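Local atomic coordinates of hypothetical protein yigZ (PDB entry 1VI7), a protein that is of unknown function but may bind guanyl ribonucleotides and other anions and hydrolyse ribonucleoside triphosphates. Residues W7-A12 with Q134-L139; R53-A58 with V101-Y106; T140-Q145 with L200-I205; C146-L151 with S168-F173. One frame throughout, in Å; residues are numbered along the deposited sequence.

The four contacts run along an elongated chain with two main antiparallel sheets. Contact 2 lies in the five-stranded sheet, between strands 57-60 and 98-105. Contacts 3 and 4 belong to the four-stranded sheet that follows it in sequence; their centres are about 14 Å apart, and L200 touches C146 and Q150. Contact 1 is a small two-stranded ribbon near the centre of the chain, about 27 Å from contact 2 and about 25 Å from contact 3, centre to centre. Its two strands enclose contact 2 in sequence. Its second segment then runs straight into strand 140-146 of contact 3. The ribbon therefore marks the passage from one sheet to the other.

Contact 1: residues W7-A12 with Q134-L139; sequences WLIPAA and QRKTPL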
# COMPACT_ATOMS: atom_id res chain seq x y z
N TRP A 7 1.77 -7.57 -7.95
CA TRP A 7 1.55 -8.18 -6.65
C TRP A 7 0.07 -8.14 -6.27
O TRP A 7 -0.71 -7.54 -7.00
CB TRP A 7 2.42 -7.51 -5.61
CG TRP A 7 2.23 -6.06 -5.37
CD1 TRP A 7 1.32 -5.47 -4.54
CD2 TRP A 7 2.99 -4.98 -5.94
NE1 TRP A 7 1.45 -4.11 -4.56
CE2 TRP A 7 2.48 -3.78 -5.41
CE3 TRP A 7 4.05 -4.93 -6.86
CZ2 TRP A 7 2.98 -2.52 -5.76
CZ3 TRP A 7 4.54 -3.68 -7.19
CH2 TRP A 7 4.02 -2.50 -6.65
N LEU A 8 -0.29 -8.77 -5.16
CA LEU A 8 -1.67 -8.78 -4.71
C LEU A 8 -1.82 -7.79 -3.57
O LEU A 8 -0.80 -7.45 -2.96
CB LEU A 8 -2.12 -10.16 -4.24
CG LEU A 8 -1.99 -11.34 -5.20
CD1 LEU A 8 -2.39 -12.64 -4.52
CD2 LEU A 8 -2.81 -11.15 -6.46
N ILE A 9 -3.00 -7.18 -3.44
CA ILE A 9 -3.25 -6.25 -2.33
C ILE A 9 -4.65 -6.53 -1.80
O ILE A 9 -5.41 -7.29 -2.44
CB ILE A 9 -3.10 -4.80 -2.76
CG1 ILE A 9 -4.05 -4.42 -3.91
CG2 ILE A 9 -1.67 -4.44 -3.19
CD1 ILE A 9 -5.33 -3.77 -3.48
N PRO A 10 -5.04 -5.94 -0.68
CA PRO A 10 -6.35 -6.16 -0.12
C PRO A 10 -7.46 -5.50 -0.92
O PRO A 10 -7.49 -4.27 -1.06
CB PRO A 10 -6.27 -5.56 1.28
CG PRO A 10 -4.87 -5.27 1.55
CD PRO A 10 -4.16 -5.19 0.23
N ALA A 11 -8.52 -6.24 -1.23
CA ALA A 11 -9.70 -5.76 -1.94
C ALA A 11 -10.82 -5.37 -1.00
O ALA A 11 -11.89 -4.86 -1.35
CB ALA A 11 -10.18 -6.85 -2.90
N ALA A 12 -10.64 -5.62 0.28
CA ALA A 12 -11.64 -5.27 1.28
C ALA A 12 -11.00 -5.44 2.66
O ALA A 12 -10.06 -6.21 2.80
CB ALA A 12 -12.89 -6.10 1.20
N GLN A 134 -6.61 -8.78 -4.74
CA GLN A 134 -6.68 -8.41 -6.15
C GLN A 134 -5.30 -8.05 -6.71
O GLN A 134 -4.56 -7.30 -6.06
CB GLN A 134 -7.64 -7.26 -6.41
CG GLN A 134 -7.59 -6.15 -5.38
CD GLN A 134 -8.37 -4.92 -5.83
OE1 GLN A 134 -9.44 -4.60 -5.32
NE2 GLN A 134 -7.78 -4.23 -6.81
N ARG A 135 -5.01 -8.47 -7.93
CA ARG A 135 -3.70 -8.16 -8.51
C ARG A 135 -3.57 -6.66 -8.74
O ARG A 135 -4.54 -5.92 -8.76
CB ARG A 135 -3.37 -8.95 -9.75
CG ARG A 135 -1.97 -8.78 -10.30
CD ARG A 135 -1.62 -9.97 -11.19
NE ARG A 135 -1.61 -11.19 -10.38
CZ ARG A 135 -0.66 -11.50 -9.51
NH1 ARG A 135 0.39 -10.69 -9.34
NH2 ARG A 135 -0.73 -12.61 -8.78
N LYS A 136 -2.32 -6.22 -8.90
CA LYS A 136 -2.11 -4.79 -9.09
C LYS A 136 -0.85 -4.48 -9.86
O LYS A 136 0.23 -4.45 -9.28
CB LYS A 136 -2.08 -4.12 -7.70
CG LYS A 136 -1.87 -2.64 -7.80
CD LYS A 136 -1.77 -1.92 -6.47
CE LYS A 136 -1.01 -0.60 -6.64
NZ LYS A 136 0.29 -0.85 -7.35
N THR A 137 -0.96 -4.33 -11.19
CA THR A 137 0.24 -4.01 -11.98
C THR A 137 0.45 -2.50 -12.01
O THR A 137 -0.39 -1.74 -12.47
CB THR A 137 0.21 -4.58 -13.38
OG1 THR A 137 -0.37 -5.91 -13.40
CG2 THR A 137 1.65 -4.73 -13.90
N PRO A 138 1.51 -2.06 -11.34
CA PRO A 138 1.84 -0.65 -11.25
C PRO A 138 2.20 -0.02 -12.59
O PRO A 138 2.84 -0.62 -13.45
CB PRO A 138 3.08 -0.64 -10.33
CG PRO A 138 3.76 -1.93 -10.73
CD PRO A 138 2.60 -2.92 -10.80
N LEU A 139 1.78 1.23 -12.74
CA LEU A 139 2.06 2.03 -13.92
C LEU A 139 3.57 2.15 -14.15
O LEU A 139 4.31 2.40 -13.19
CB LEU A 139 1.60 3.47 -13.60
CG LEU A 139 0.25 3.96 -14.04
CD1 LEU A 139 -0.67 2.86 -14.54
CD2 LEU A 139 -0.42 4.76 -12.92
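W7, L8 and I9 run antiparallel to K136, R135 and Q134, with the short strand axes 126° apart and 4.5 Å from each other at closest approach. I9 and Q134 form the hydrogen-bonded pair: I9 N donates to Q134 O at 3.1 Å, and Q134 N donates to I9 O at 3.0 Å. The bond from K136 N to W7 O is weak. L8 and R135 share one face of the ribbon. There L8 CD2 lies over one face of the R135 guanidinium, 3.4 Å from NH2, toward its rim. The arginine chain bends at chi3 (-63°) to bring the guanidinium back over L8, and its NH1 is hydrogen-bonded to S6 OG.

The other face carries W7, I9, Q134 and K136. The indole and the K136 chain lie side by side, with K136 NZ 3.5 Å from W7 CZ2. Both W7 NE1 and K136 NZ look to E97, the first by a weak hydrogen bond and the second by a long ion pair. P138 CG packs against W7 CZ3 at 4.0 Å. I9 CD1 meets Q134 CG at 3.8 Å, and the extended glutamine carries OE1 on to A11 CB. This is a two-stranded antiparallel ribbon, joining the N-terminal end of the chain to the segment that leads into the second sheet.

Contact 2: residues R53-A58 with V101-Y106; sequences RHHCVA and VVVRYY
A classic beta bulge marks this contact, where R53 and H54 both face R104. It sits between two neighbours in the five-stranded antiparallel sheet, in the region assigned to the UPF0029 family. H54 and R104 exchange two backbone bonds. H54 N donates to R104 O at 3.1 Å. R104 N also donates to H54 O, at a separation too short to be taken literally. Further along, V102 N donates to C56 O at 2.9 Å, and V57 pairs with V101 without such bonds.

H54 and R104 extend side by side on one face. H54 CB is 3.9 Å from R104 CB. R104 CD comes to the edge of the imidazole. The R104 chain is extended from CG to NE, which carries its guanidinium to a salt bridge with E77. H54 ND1 bonds to D75 O. C56 and V102 also point to this face, where Y120 of helix 113-128 and M86 of helix 84-93 cover them. On the other face H55 CD2 meets V103 CG2 at 3.5 Å, and H55 NE2 is bonded to H49 O.

At the bulge end the R53 guanidinium lies nearly flat on the Y106 ring, centres 4.2 Å apart. The two planes differ by 23°. This is an off-centre cation-pi contact: the R53 chain bends at chi3 (53°), and its NH1 rests over one face of the phenol, nearest to Y106 CG.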
# COMPACT_ATOMS: atom_id res chain seq x y z
N ARG A 53 -6.81 -0.97 26.23
CA ARG A 53 -5.51 -0.67 26.76
C ARG A 53 -4.40 -0.54 25.73
O ARG A 53 -3.45 0.24 25.94
CB ARG A 53 -5.15 -1.71 27.83
CG ARG A 53 -4.30 -1.13 28.94
CD ARG A 53 -3.89 -2.20 29.91
NE ARG A 53 -3.24 -3.35 29.25
CZ ARG A 53 -2.99 -4.46 29.95
NH1 ARG A 53 -3.34 -4.52 31.24
NH2 ARG A 53 -2.41 -5.49 29.35
N HIS A 54 -4.41 -1.40 24.71
CA HIS A 54 -3.37 -1.40 23.70
C HIS A 54 -3.91 -1.43 22.28
O HIS A 54 -5.06 -1.82 22.03
CB HIS A 54 -2.40 -2.59 23.90
CG HIS A 54 -1.83 -2.68 25.27
ND1 HIS A 54 -0.85 -1.83 25.75
CD2 HIS A 54 -2.16 -3.48 26.32
CE1 HIS A 54 -0.61 -2.11 27.01
NE2 HIS A 54 -1.39 -3.11 27.39
N HIS A 55 -3.13 -0.87 21.35
CA HIS A 55 -3.43 -0.80 19.94
C HIS A 55 -2.17 -0.99 19.09
O HIS A 55 -1.66 -0.08 18.45
CB HIS A 55 -4.13 0.50 19.55
CG HIS A 55 -5.35 0.86 20.35
ND1 HIS A 55 -5.25 1.46 21.60
CD2 HIS A 55 -6.67 0.62 20.17
CE1 HIS A 55 -6.45 1.61 22.12
NE2 HIS A 55 -7.33 1.11 21.27
N CYS A 56 -1.65 -2.20 19.05
CA CYS A 56 -0.46 -2.61 18.32
C CYS A 56 -0.63 -2.61 16.82
O CYS A 56 -1.70 -2.86 16.26
CB CYS A 56 -0.01 -3.96 18.87
SG CYS A 56 -0.35 -4.18 20.66
N VAL A 57 0.42 -2.23 16.07
CA VAL A 57 0.35 -2.00 14.65
C VAL A 57 1.44 -2.73 13.87
O VAL A 57 2.53 -2.89 14.42
CB VAL A 57 0.62 -0.48 14.38
CG1 VAL A 57 0.40 -0.10 12.93
CG2 VAL A 57 -0.17 0.41 15.32
N ALA A 58 1.35 -2.73 12.55
CA ALA A 58 2.34 -3.35 11.67
C ALA A 58 1.89 -3.13 10.22
O ALA A 58 0.66 -3.09 10.04
CB ALA A 58 2.38 -4.85 11.93
N VAL A 101 -3.96 -3.81 12.75
CA VAL A 101 -4.06 -3.31 14.08
C VAL A 101 -4.70 -4.28 15.06
O VAL A 101 -5.86 -4.66 14.95
CB VAL A 101 -4.81 -1.98 14.21
CG1 VAL A 101 -5.02 -1.67 15.71
CG2 VAL A 101 -4.04 -0.83 13.58
N VAL A 102 -3.93 -4.64 16.11
CA VAL A 102 -4.61 -5.47 17.14
C VAL A 102 -5.05 -4.51 18.23
O VAL A 102 -4.51 -3.38 18.24
CB VAL A 102 -3.77 -6.65 17.54
CG1 VAL A 102 -4.57 -7.68 18.33
CG2 VAL A 102 -3.21 -7.35 16.28
N VAL A 103 -6.21 -4.67 18.83
CA VAL A 103 -6.76 -3.75 19.82
C VAL A 103 -6.92 -4.50 21.13
O VAL A 103 -7.63 -5.52 21.19
CB VAL A 103 -8.08 -3.16 19.33
CG1 VAL A 103 -8.89 -2.47 20.42
CG2 VAL A 103 -7.79 -2.12 18.22
N ARG A 104 -6.21 -4.08 22.21
CA ARG A 104 -6.35 -4.92 23.39
C ARG A 104 -7.16 -4.34 24.52
O ARG A 104 -6.90 -3.29 25.08
CB ARG A 104 -5.03 -5.50 23.89
CG ARG A 104 -5.30 -6.68 24.85
CD ARG A 104 -4.11 -6.94 25.72
NE ARG A 104 -4.25 -8.05 26.67
CZ ARG A 104 -3.24 -8.35 27.49
NH1 ARG A 104 -2.12 -7.62 27.41
NH2 ARG A 104 -3.32 -9.34 28.35
N TYR A 105 -8.17 -5.10 24.92
CA TYR A 105 -9.00 -4.82 26.08
C TYR A 105 -8.56 -5.81 27.18
O TYR A 105 -8.78 -7.01 27.02
CB TYR A 105 -10.47 -5.03 25.74
CG TYR A 105 -11.17 -3.99 24.89
CD1 TYR A 105 -11.80 -2.89 25.47
CD2 TYR A 105 -11.32 -4.16 23.52
CE1 TYR A 105 -12.47 -1.96 24.70
CE2 TYR A 105 -11.99 -3.23 22.74
CZ TYR A 105 -12.56 -2.13 23.33
OH TYR A 105 -13.23 -1.20 22.58
N TYR A 106 -7.80 -5.34 28.17
CA TYR A 106 -7.32 -6.20 29.25
C TYR A 106 -8.49 -6.83 30.01
O TYR A 106 -9.43 -6.15 30.40
CB TYR A 106 -6.44 -5.43 30.22
CG TYR A 106 -5.83 -6.24 31.35
CD1 TYR A 106 -5.04 -7.34 31.08
CD2 TYR A 106 -5.99 -5.87 32.68
CE1 TYR A 106 -4.48 -8.07 32.10
CE2 TYR A 106 -5.41 -6.60 33.70
CZ TYR A 106 -4.64 -7.69 33.40
OH TYR A 106 -4.03 -8.43 34.40

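Contact 3: residues T140-Q145 with L200-I205; sequences TEYTLQ and LQLLAI
T143 and L203 grip each other through two backbone hydrogen bonds. T143 N donates to L203 O at 2.6 Å. L203 N donates to T143 O at 2.7 Å, and this bond is straight at 179°. On the same face T143 OG1 crosses over to L203 CB, 3.9 Å away.

On the face with Y142, L144 and L202 the contacts are mainly apolar. L202 CD1 meets Y142 CB at 4.0 Å, while L202 CD2 lies over one face of the tyrosine ring. L203 O comes to the edge of that ring, and A204 CB lies 4.1 Å from Y142 CD2. The L202 side chain has CG anti to its backbone N (chi1 -177°), which turns it in toward Y142. L144 CD1 meets L200 CG at 4.3 Å. At the far end I205 CG2 packs on E141 O.

Two waters continue the pairing beyond T143 and L203. One accepts from Q201 N and donates to Q145 O. The other accepts from Q145 N and donates to Q201 O.

Around this shell, I154 of helix 151-160 packs on L144 and L200. F188 of helix 185-196 covers L202, and L192 covers L200. Strand 140-146 is bonded on its other side to strand 174-180. The βαββαβ order and the 2-3-1-4 sheet are those of a ferredoxin-like fold, with 203-204 as an edge strand. The edge is thus held by one direct backbone pair, then by two waters, with leucines packed against the helices.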
# COMPACT_ATOMS: atom_id res chain seq x y z
N THR A 140 3.98 2.23 -15.41
CA THR A 140 5.39 2.52 -15.71
C THR A 140 5.55 4.02 -15.93
O THR A 140 4.57 4.70 -16.28
CB THR A 140 5.87 1.74 -16.92
OG1 THR A 140 5.89 0.34 -16.58
CG2 THR A 140 7.28 2.16 -17.32
N GLU A 141 6.70 4.60 -15.59
CA GLU A 141 6.87 6.04 -15.74
C GLU A 141 7.86 6.38 -16.83
O GLU A 141 8.95 5.82 -16.90
CB GLU A 141 7.34 6.69 -14.46
CG GLU A 141 6.44 6.55 -13.25
CD GLU A 141 6.83 7.52 -12.14
OE1 GLU A 141 8.06 7.76 -11.97
OE2 GLU A 141 5.92 8.08 -11.49
N TYR A 142 7.50 7.35 -17.67
CA TYR A 142 8.38 7.81 -18.75
C TYR A 142 8.50 9.34 -18.77
O TYR A 142 7.75 10.03 -18.12
CB TYR A 142 7.76 7.45 -20.10
CG TYR A 142 7.46 6.01 -20.34
CD1 TYR A 142 6.28 5.42 -19.91
CD2 TYR A 142 8.38 5.23 -21.03
CE1 TYR A 142 6.01 4.08 -20.16
CE2 TYR A 142 8.15 3.88 -21.26
CZ TYR A 142 6.96 3.33 -20.82
OH TYR A 142 6.71 2.00 -21.05
N THR A 143 9.40 9.88 -19.61
CA THR A 143 9.44 11.34 -19.73
C THR A 143 9.14 11.72 -21.20
O THR A 143 9.19 10.87 -22.08
CB THR A 143 10.63 12.09 -19.24
OG1 THR A 143 11.77 11.76 -20.03
CG2 THR A 143 10.98 11.90 -17.79
N LEU A 144 8.71 12.96 -21.36
CA LEU A 144 8.25 13.42 -22.68
C LEU A 144 8.32 14.92 -22.79
O LEU A 144 7.72 15.65 -22.02
CB LEU A 144 6.80 12.92 -22.87
CG LEU A 144 6.08 13.38 -24.13
CD1 LEU A 144 6.76 12.77 -25.36
CD2 LEU A 144 4.59 13.08 -24.10
N GLN A 145 9.08 15.40 -23.76
CA GLN A 145 9.21 16.89 -23.94
C GLN A 145 8.39 17.26 -25.19
O GLN A 145 8.45 16.57 -26.21
CB GLN A 145 10.61 17.33 -23.92
CG GLN A 145 11.13 18.63 -24.36
CD GLN A 145 12.66 18.73 -24.29
OE1 GLN A 145 13.34 17.99 -25.02
NE2 GLN A 145 13.19 19.64 -23.47
N LEU A 200 7.45 13.85 -31.69
CA LEU A 200 7.42 13.75 -30.23
C LEU A 200 8.23 12.49 -29.84
O LEU A 200 8.21 11.53 -30.63
CB LEU A 200 5.98 13.61 -29.81
CG LEU A 200 5.31 14.66 -28.94
CD1 LEU A 200 5.67 16.07 -29.29
CD2 LEU A 200 3.79 14.46 -28.99
N GLN A 201 9.05 12.54 -28.80
CA GLN A 201 9.88 11.40 -28.43
C GLN A 201 9.73 10.97 -26.97
O GLN A 201 10.41 11.51 -26.09
CB GLN A 201 11.35 11.69 -28.74
CG GLN A 201 12.22 10.48 -28.95
CD GLN A 201 13.69 10.70 -29.19
OE1 GLN A 201 14.54 10.22 -28.41
NE2 GLN A 201 14.09 11.38 -30.26
N LEU A 202 8.94 9.95 -26.70
CA LEU A 202 8.68 9.40 -25.36
C LEU A 202 9.85 8.65 -24.77
O LEU A 202 10.29 7.65 -25.35
CB LEU A 202 7.49 8.42 -25.53
CG LEU A 202 6.96 7.74 -24.28
CD1 LEU A 202 6.09 8.70 -23.49
CD2 LEU A 202 6.19 6.46 -24.64
N LEU A 203 10.35 8.97 -23.59
CA LEU A 203 11.55 8.29 -23.09
C LEU A 203 11.36 7.59 -21.75
O LEU A 203 10.60 8.03 -20.90
CB LEU A 203 12.70 9.30 -22.95
CG LEU A 203 13.18 9.99 -24.23
CD1 LEU A 203 14.00 11.23 -23.85
CD2 LEU A 203 14.02 9.05 -25.07
N ALA A 204 12.10 6.52 -21.52
CA ALA A 204 12.02 5.76 -20.28
C ALA A 204 12.99 6.27 -19.23
O ALA A 204 14.19 6.33 -19.50
CB ALA A 204 12.31 4.29 -20.58
N ILE A 205 12.50 6.64 -18.06
CA ILE A 205 13.30 7.14 -16.95
C ILE A 205 14.54 6.29 -16.70
O ILE A 205 14.49 5.06 -16.80
CB ILE A 205 12.48 7.21 -15.64
CG1 ILE A 205 12.06 5.81 -15.19
CG2 ILE A 205 11.27 8.11 -15.79
CD1 ILE A 205 13.00 5.15 -14.20
O HOH W 1 9.53 15.09 -27.95
O HOH W 2 10.86 13.32 -24.23

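Contact 4: residues C146-L151 with S168-F173; sequences CEYHQL and SDYQAF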
# COMPACT_ATOMS: atom_id res chain seq x y z
N CYS A 146 7.40 18.13 -24.94
CA CYS A 146 6.50 18.66 -25.92
C CYS A 146 6.32 20.18 -25.89
O CYS A 146 6.65 20.90 -24.95
CB CYS A 146 5.11 18.02 -25.69
SG CYS A 146 4.24 18.66 -24.28
N GLU A 147 5.50 20.66 -26.82
CA GLU A 147 5.23 22.10 -26.92
C GLU A 147 3.95 22.48 -26.24
O GLU A 147 3.01 21.66 -26.17
CB GLU A 147 5.20 22.46 -28.42
CG GLU A 147 6.52 22.10 -29.09
CD GLU A 147 7.07 23.12 -30.03
OE1 GLU A 147 7.05 24.32 -29.69
OE2 GLU A 147 7.53 22.72 -31.13
N TYR A 148 3.74 23.74 -25.85
CA TYR A 148 2.51 24.11 -25.18
C TYR A 148 1.24 23.86 -25.97
O TYR A 148 0.15 23.78 -25.37
CB TYR A 148 2.56 25.59 -24.75
CG TYR A 148 3.48 25.83 -23.58
CD1 TYR A 148 4.82 26.05 -23.81
CD2 TYR A 148 3.06 25.74 -22.26
CE1 TYR A 148 5.71 26.19 -22.78
CE2 TYR A 148 3.93 25.93 -21.21
CZ TYR A 148 5.25 26.19 -21.47
OH TYR A 148 6.17 26.34 -20.45
N HIS A 149 1.29 23.94 -27.29
CA HIS A 149 0.14 23.76 -28.15
C HIS A 149 -0.19 22.29 -28.31
O HIS A 149 -1.08 21.92 -29.10
CB HIS A 149 0.34 24.42 -29.52
CG HIS A 149 1.35 23.76 -30.37
ND1 HIS A 149 1.07 22.59 -31.06
CD2 HIS A 149 2.65 24.02 -30.62
CE1 HIS A 149 2.14 22.17 -31.72
NE2 HIS A 149 3.13 23.00 -31.45
N GLN A 150 0.61 21.41 -27.72
CA GLN A 150 0.36 19.99 -27.71
C GLN A 150 -0.08 19.49 -26.33
O GLN A 150 -0.54 18.36 -26.20
CB GLN A 150 1.58 19.20 -28.19
CG GLN A 150 2.13 19.65 -29.52
CD GLN A 150 3.52 19.13 -29.80
OE1 GLN A 150 4.50 19.38 -29.10
NE2 GLN A 150 3.65 18.40 -30.90
N LEU A 151 -0.05 20.29 -25.30
CA LEU A 151 -0.47 19.90 -23.97
C LEU A 151 -1.83 19.26 -23.91
O LEU A 151 -1.89 18.01 -23.87
CB LEU A 151 -0.39 21.06 -22.99
CG LEU A 151 0.02 20.72 -21.56
CD1 LEU A 151 1.21 19.78 -21.56
CD2 LEU A 151 0.34 22.01 -20.80
N SER A 168 4.60 18.29 -14.14
CA SER A 168 4.93 19.14 -15.29
C SER A 168 6.04 20.12 -14.93
O SER A 168 6.15 20.48 -13.77
CB SER A 168 3.70 19.93 -15.73
OG SER A 168 2.61 19.08 -16.07
N ASP A 169 6.79 20.54 -15.92
CA ASP A 169 7.81 21.56 -15.79
C ASP A 169 7.65 22.56 -16.94
O ASP A 169 7.94 22.20 -18.08
CB ASP A 169 9.22 20.98 -15.75
CG ASP A 169 10.25 22.02 -15.32
OD1 ASP A 169 10.12 23.19 -15.74
OD2 ASP A 169 11.17 21.72 -14.55
N TYR A 170 7.16 23.76 -16.64
CA TYR A 170 6.93 24.73 -17.70
C TYR A 170 8.12 25.65 -17.91
O TYR A 170 8.29 26.65 -17.26
CB TYR A 170 5.62 25.47 -17.51
CG TYR A 170 4.43 24.55 -17.35
CD1 TYR A 170 3.63 24.65 -16.20
CD2 TYR A 170 4.12 23.58 -18.27
CE1 TYR A 170 2.56 23.80 -16.00
CE2 TYR A 170 3.05 22.72 -18.08
CZ TYR A 170 2.27 22.84 -16.95
OH TYR A 170 1.22 21.97 -16.82
N GLN A 171 8.93 25.29 -18.88
CA GLN A 171 10.13 25.98 -19.31
C GLN A 171 9.90 26.60 -20.70
O GLN A 171 8.81 27.08 -21.07
CB GLN A 171 11.29 24.99 -19.37
CG GLN A 171 11.39 23.89 -18.36
CD GLN A 171 11.60 22.50 -18.96
OE1 GLN A 171 12.71 22.08 -19.28
NE2 GLN A 171 10.46 21.83 -19.13
N ALA A 172 10.91 26.55 -21.58
CA ALA A 172 10.69 27.09 -22.94
C ALA A 172 9.76 26.08 -23.65
O ALA A 172 9.03 26.38 -24.57
CB ALA A 172 11.99 27.27 -23.68
N PHE A 173 9.92 24.83 -23.23
CA PHE A 173 9.14 23.71 -23.66
C PHE A 173 8.51 23.03 -22.43
O PHE A 173 8.88 23.38 -21.30
CB PHE A 173 9.98 22.63 -24.35
CG PHE A 173 10.61 23.11 -25.61
CD1 PHE A 173 11.95 22.91 -25.86
CD2 PHE A 173 9.83 23.76 -26.56
CE1 PHE A 173 12.50 23.35 -27.05
CE2 PHE A 173 10.38 24.21 -27.74
CZ PHE A 173 11.72 24.03 -27.98
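Y148 reaches across to Y170 and Q171. From its CB the side chain leaves with CG anti to the carbonyl carbon (chi1 -73°), which sends the ring across to the other segment. V174 also touches this side chain. On one side of the ring, CE1 comes 3.7 Å from Q171 O and 3.8 Å from A172 O, both near the ring plane. On the other side, CE2 meets Y170 CD2 at 3.8 Å. The two tyrosine rings sit obliquely, with their planes 42° apart. CZ then passes Y170 CB at 4.0 Å. At the tip, the hydroxyl OH donates to Q171 O at 2.8 Å.

The bond ties the loop before helix 151-160 to the hairpin turn between strands 164-170 and 174-180, within the ferredoxin-like unit. Each loop is also held from within. Q171 N donates to F173 O across the turn, and Q171 NE2 to D169 O. On the Y148 side, E147 N donates to Q150 OE1. Beyond the tyrosines, L151 CD2 packs on Y170 CE2 at 3.9 Å. At the opposite end of the contact, E147 and F173 run side by side, with OE1 of the glutamate 3.9 Å from CE2 of the phenylalanine.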